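Local coordinates for protein alcohol dehydrogenase, zinc-containing (Streptococcus pneumoniae serotype 2, PDB 5YLN) that probably catalyses the zinc-dependent, NAD+-linked interconversion of alcohols and aldehydes or ketones, at residues A32-D45 against L62-G74. Numbering follows the deposited sequence.
Sequences AIVRIVKTTICGTD and LGHEGIGIVEEVG. With ZN (zinc ion), chain E.
Cys42 and His64 meet at the zinc ion, which takes Cys42 SG at 2.5 Å and His64 NE2 at 2.1 Å; one further bonded atom comes from outside the two segments. Cys42 is the N-cap of the helix that begins at Gly43; with chi1 at 174° the sulfur is swung away from the backbone N and can both bind the zinc ion and accept from Thr44 N. Asp45 closes the capping box, its OD2 taking Cys42 N from above the carboxylate plane. Its other oxygen, OD1, reaches His64 through a water that donates to it and accepts from ND1 at 2.9 Å, in the plane of the imidazole and at its edge. A second water sits over the ring centre, bridging Asp45 OD2, Glu65 OE2 and His64 N. The outstretched Glu65 side chain runs obliquely across Thr40 CG2; OE2 ends 3.2 Å from Cys42 CB, while OE1 forms a salt bridge with Lys346. Leading away from the site, strands 33-39 and 66-72 pair antiparallel in the GroES-like domain of the zinc-containing alcohol dehydrogenases; the zinc ligands sit in the loop that follows the first strand and the loop that precedes the second. Two classic bulges interrupt the pairing: Val37 and Lys38 both donate to Ile67 O, and Glu71 and Glu72 face Ile33, whose O takes Glu71 N at 2.9 Å and Glu72 N weakly. Gly68, with no side chain, lets the backbones close in, its CA 3.1 Å from Arg35 O. Beside it Val37 CG2 crosses Ile69 CG1 at 3.9 Å. Ile69 CB lies over one guanidinium face of Arg35, toward its rim, and CD1 comes close to NH2. Bent at chi3 (55°), Arg35 turns NE to Glu71 OE2 at 3.0 Å, a salt bridge near the guanidinium plane that meets the carboxylate on its anti side.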
loop_
_atom_site.group_PDB
_atom_site.type_symbol
_atom_site.label_atom_id
_atom_site.label_comp_id
_atom_site.label_asym_id
_atom_site.label_seq_id
_atom_site.Cartn_x
_atom_site.Cartn_y
_atom_site.Cartn_z
ATOM N N ALA A 32 -34.487 -6.526 -10.453
ATOM C CA ALA A 32 -35.497 -7.215 -9.603
ATOM C C ALA A 32 -36.083 -6.458 -8.351
ATOM O O ALA A 32 -35.511 -5.483 -7.839
ATOM C CB ALA A 32 -34.926 -8.541 -9.134
ATOM N N ILE A 33 -37.231 -6.947 -7.865
ATOM C CA ILE A 33 -37.815 -6.537 -6.587
ATOM C C ILE A 33 -37.719 -7.715 -5.628
ATOM O O ILE A 33 -38.184 -8.822 -5.937
ATOM C CB ILE A 33 -39.282 -6.087 -6.719
ATOM C CG1 ILE A 33 -39.441 -4.877 -7.653
ATOM C CG2 ILE A 33 -39.896 -5.818 -5.329
ATOM C CD1 ILE A 33 -38.502 -3.703 -7.369
ATOM N N VAL A 34 -37.137 -7.473 -4.458
ATOM C CA VAL A 34 -36.906 -8.496 -3.447
ATOM C C VAL A 34 -37.716 -8.160 -2.203
ATOM O O VAL A 34 -37.765 -7.001 -1.775
ATOM C CB VAL A 34 -35.399 -8.620 -3.125
ATOM C CG1 VAL A 34 -35.157 -9.641 -2.034
ATOM C CG2 VAL A 34 -34.621 -8.999 -4.381
ATOM N N ARG A 35 -38.363 -9.174 -1.633
ATOM C CA ARG A 35 -39.014 -9.046 -0.334
ATOM C C ARG A 35 -37.999 -9.365 0.757
ATOM O O ARG A 35 -37.488 -10.492 0.818
ATOM C CB ARG A 35 -40.218 -9.979 -0.224
ATOM C CG ARG A 35 -40.740 -10.084 1.206
ATOM C CD ARG A 35 -42.150 -10.688 1.289
ATOM N NE ARG A 35 -42.254 -11.996 0.642
ATOM C CZ ARG A 35 -41.848 -13.138 1.190
ATOM N NH1 ARG A 35 -41.277 -13.141 2.391
ATOM N NH2 ARG A 35 -42.001 -14.286 0.533
ATOM N N ILE A 36 -37.699 -8.380 1.611
ATOM C CA ILE A 36 -36.708 -8.598 2.659
ATOM C C ILE A 36 -37.259 -9.587 3.679
ATOM O O ILE A 36 -38.388 -9.441 4.166
ATOM C CB ILE A 36 -36.306 -7.276 3.337
ATOM C CG1 ILE A 36 -35.679 -6.289 2.348
ATOM C CG2 ILE A 36 -35.341 -7.540 4.474
ATOM C CD1 ILE A 36 -34.436 -6.800 1.666
ATOM N N VAL A 37 -36.467 -10.610 3.988
ATOM C CA VAL A 37 -36.770 -11.558 5.062
ATOM C C VAL A 37 -36.070 -11.164 6.357
ATOM O O VAL A 37 -36.701 -11.112 7.410
ATOM C CB VAL A 37 -36.392 -12.995 4.632
ATOM C CG1 VAL A 37 -36.454 -13.954 5.811
ATOM C CG2 VAL A 37 -37.301 -13.474 3.503
ATOM N N LYS A 38 -34.764 -10.874 6.293
ATOM C CA LYS A 38 -33.983 -10.508 7.465
ATOM C C LYS A 38 -32.919 -9.494 7.078
ATOM O O LYS A 38 -32.390 -9.524 5.971
ATOM C CB LYS A 38 -33.316 -11.724 8.115
ATOM C CG LYS A 38 -34.222 -12.511 9.036
ATOM C CD LYS A 38 -33.598 -13.853 9.400
ATOM C CE LYS A 38 -34.634 -14.722 10.117
ATOM N NZ LYS A 38 -34.035 -15.921 10.731
ATOM N N THR A 39 -32.618 -8.587 7.998
ATOM C CA THR A 39 -31.646 -7.538 7.737
ATOM C C THR A 39 -30.878 -7.279 9.030
ATOM O O THR A 39 -31.073 -7.965 10.040
ATOM C CB THR A 39 -32.338 -6.274 7.196
ATOM O OG1 THR A 39 -31.361 -5.361 6.696
ATOM C CG2 THR A 39 -33.193 -5.558 8.295
ATOM N N THR A 40 -29.982 -6.292 8.987
ATOM C CA THR A 40 -29.203 -5.877 10.152
ATOM C C THR A 40 -28.860 -4.377 10.029
ATOM O O THR A 40 -29.275 -3.692 9.090
ATOM C CB THR A 40 -27.959 -6.780 10.282
ATOM O OG1 THR A 40 -27.233 -6.496 11.485
ATOM C CG2 THR A 40 -27.033 -6.595 9.114
ATOM N N ILE A 41 -28.098 -3.871 10.997
ATOM C CA ILE A 41 -27.604 -2.496 11.020
ATOM C C ILE A 41 -26.081 -2.532 10.947
ATOM O O ILE A 41 -25.435 -3.375 11.581
ATOM C CB ILE A 41 -28.041 -1.740 12.296
ATOM C CG1 ILE A 41 -29.521 -1.969 12.626
ATOM C CG2 ILE A 41 -27.776 -0.253 12.157
ATOM C CD1 ILE A 41 -29.866 -1.568 14.035
ATOM N N CYS A 42 -25.515 -1.601 10.197
ATOM C CA CYS A 42 -24.081 -1.401 10.087
ATOM C C CYS A 42 -23.693 -0.126 10.823
ATOM O O CYS A 42 -24.505 0.790 10.971
ATOM C CB CYS A 42 -23.674 -1.304 8.617
ATOM S SG CYS A 42 -21.948 -0.893 8.379
ATOM N N GLY A 43 -22.451 -0.064 11.304
ATOM C CA GLY A 43 -21.984 1.169 11.914
ATOM C C GLY A 43 -22.176 2.383 11.017
ATOM O O GLY A 43 -22.504 3.471 11.500
ATOM N N THR A 44 -21.993 2.210 9.699
ATOM C CA THR A 44 -22.186 3.308 8.752
ATOM C C THR A 44 -23.604 3.876 8.827
ATOM O O THR A 44 -23.798 5.073 8.613
ATOM C CB THR A 44 -21.865 2.835 7.321
ATOM O OG1 THR A 44 -20.480 2.466 7.207
ATOM C CG2 THR A 44 -22.173 3.915 6.300
ATOM N N ASP A 45 -24.603 3.037 9.137
ATOM C CA ASP A 45 -25.967 3.540 9.281
ATOM C C ASP A 45 -26.061 4.524 10.439
ATOM O O ASP A 45 -26.739 5.558 10.339
ATOM C CB ASP A 45 -26.944 2.374 9.485
ATOM C CG ASP A 45 -26.978 1.396 8.295
ATOM O OD1 ASP A 45 -26.768 1.824 7.134
ATOM O OD2 ASP A 45 -27.216 0.190 8.526
ATOM N N LEU A 62 -32.727 3.380 4.750
ATOM C CA LEU A 62 -31.428 3.019 5.291
ATOM C C LEU A 62 -31.140 1.532 5.122
ATOM O O LEU A 62 -32.017 0.723 4.803
ATOM C CB LEU A 62 -31.340 3.416 6.771
ATOM C CG LEU A 62 -31.154 4.915 7.022
ATOM C CD1 LEU A 62 -31.486 5.277 8.444
ATOM C CD2 LEU A 62 -29.748 5.362 6.690
ATOM N N GLY A 63 -29.870 1.184 5.308
ATOM C CA GLY A 63 -29.488 -0.211 5.356
ATOM C C GLY A 63 -28.971 -0.764 4.043
ATOM O O GLY A 63 -29.487 -0.458 2.965
ATOM N N HIS A 64 -27.940 -1.587 4.132
ATOM C CA HIS A 64 -27.403 -2.219 2.944
ATOM C C HIS A 64 -26.981 -3.659 3.214
ATOM O O HIS A 64 -26.012 -4.126 2.626
ATOM C CB HIS A 64 -26.213 -1.414 2.393
ATOM C CG HIS A 64 -25.208 -1.049 3.433
ATOM N ND1 HIS A 64 -25.334 0.073 4.223
ATOM C CD2 HIS A 64 -24.074 -1.671 3.837
ATOM C CE1 HIS A 64 -24.313 0.136 5.058
ATOM N NE2 HIS A 64 -23.532 -0.905 4.844
ATOM N N GLU A 65 -27.687 -4.373 4.096
ATOM C CA GLU A 65 -27.411 -5.780 4.386
ATOM C C GLU A 65 -28.729 -6.536 4.452
ATOM O O GLU A 65 -29.703 -6.032 5.030
ATOM C CB GLU A 65 -26.660 -5.947 5.706
ATOM C CG GLU A 65 -25.337 -5.136 5.811
ATOM C CD GLU A 65 -24.897 -4.969 7.246
ATOM O OE1 GLU A 65 -24.240 -5.882 7.780
ATOM O OE2 GLU A 65 -25.275 -3.956 7.880
ATOM N N GLY A 66 -28.767 -7.738 3.862
ATOM C CA GLY A 66 -29.981 -8.542 3.998
ATOM C C GLY A 66 -30.068 -9.784 3.123
ATOM O O GLY A 66 -29.285 -9.962 2.181
ATOM N N ILE A 67 -31.024 -10.658 3.474
ATOM C CA ILE A 67 -31.491 -11.767 2.652
ATOM C C ILE A 67 -32.985 -11.569 2.419
ATOM O O ILE A 67 -33.688 -10.911 3.204
ATOM C CB ILE A 67 -31.249 -13.150 3.301
ATOM C CG1 ILE A 67 -31.913 -13.208 4.686
ATOM C CG2 ILE A 67 -29.776 -13.484 3.384
ATOM C CD1 ILE A 67 -32.084 -14.618 5.249
ATOM N N GLY A 68 -33.474 -12.167 1.343
ATOM C CA GLY A 68 -34.888 -12.098 1.048
ATOM C C GLY A 68 -35.318 -13.088 -0.012
ATOM O O GLY A 68 -34.614 -14.054 -0.313
ATOM N N ILE A 69 -36.497 -12.826 -0.570
ATOM C CA ILE A 69 -37.150 -13.696 -1.542
ATOM C C ILE A 69 -37.547 -12.857 -2.746
ATOM O O ILE A 69 -38.211 -11.824 -2.588
ATOM C CB ILE A 69 -38.371 -14.405 -0.918
ATOM C CG1 ILE A 69 -37.889 -15.423 0.126
ATOM C CG2 ILE A 69 -39.253 -15.052 -1.997
ATOM C CD1 ILE A 69 -38.987 -16.062 0.907
ATOM N N VAL A 70 -37.105 -13.280 -3.942
ATOM C CA VAL A 70 -37.434 -12.564 -5.169
ATOM C C VAL A 70 -38.944 -12.544 -5.356
ATOM O O VAL A 70 -39.611 -13.583 -5.270
ATOM C CB VAL A 70 -36.730 -13.209 -6.374
ATOM C CG1 VAL A 70 -37.167 -12.544 -7.650
ATOM C CG2 VAL A 70 -35.204 -13.126 -6.222
ATOM N N GLU A 71 -39.494 -11.344 -5.577
ATOM C CA GLU A 71 -40.909 -11.147 -5.870
ATOM C C GLU A 71 -41.181 -10.934 -7.351
ATOM O O GLU A 71 -42.228 -11.355 -7.851
ATOM C CB GLU A 71 -41.450 -9.930 -5.096
ATOM C CG GLU A 71 -41.589 -10.135 -3.598
ATOM C CD GLU A 71 -42.961 -10.690 -3.207
ATOM O OE1 GLU A 71 -43.950 -10.379 -3.908
ATOM O OE2 GLU A 71 -43.041 -11.431 -2.197
ATOM N N GLU A 72 -40.251 -10.297 -8.058
ATOM C CA GLU A 72 -40.432 -9.916 -9.447
ATOM C C GLU A 72 -39.059 -9.636 -10.033
ATOM O O GLU A 72 -38.150 -9.184 -9.327
ATOM C CB GLU A 72 -41.351 -8.686 -9.574
ATOM C CG GLU A 72 -41.607 -8.237 -11.015
ATOM C CD GLU A 72 -42.552 -7.046 -11.111
ATOM O OE1 GLU A 72 -42.766 -6.387 -10.075
ATOM O OE2 GLU A 72 -43.080 -6.772 -12.216
ATOM N N VAL A 73 -38.909 -9.934 -11.325
ATOM C CA VAL A 73 -37.686 -9.652 -12.058
ATOM C C VAL A 73 -38.078 -8.939 -13.342
ATOM O O VAL A 73 -39.207 -9.062 -13.823
ATOM C CB VAL A 73 -36.857 -10.926 -12.376
ATOM C CG1 VAL A 73 -36.294 -11.573 -11.092
ATOM C CG2 VAL A 73 -37.697 -11.942 -13.192
ATOM N N GLY A 74 -37.119 -8.198 -13.900
ATOM C CA GLY A 74 -37.304 -7.569 -15.190
ATOM C C GLY A 74 -37.053 -8.535 -16.330
ATOM O O GLY A 74 -36.583 -9.655 -16.122
HETATM ZN ZN ZN E . -21.883 -1.546 5.938
HETATM O O HOH W 1 -29.523 -3.232 6.232
HETATM O O HOH W 2 -27.053 -2.074 6.906
HETATM O O HOH W 3 -27.286 2.096 4.720
#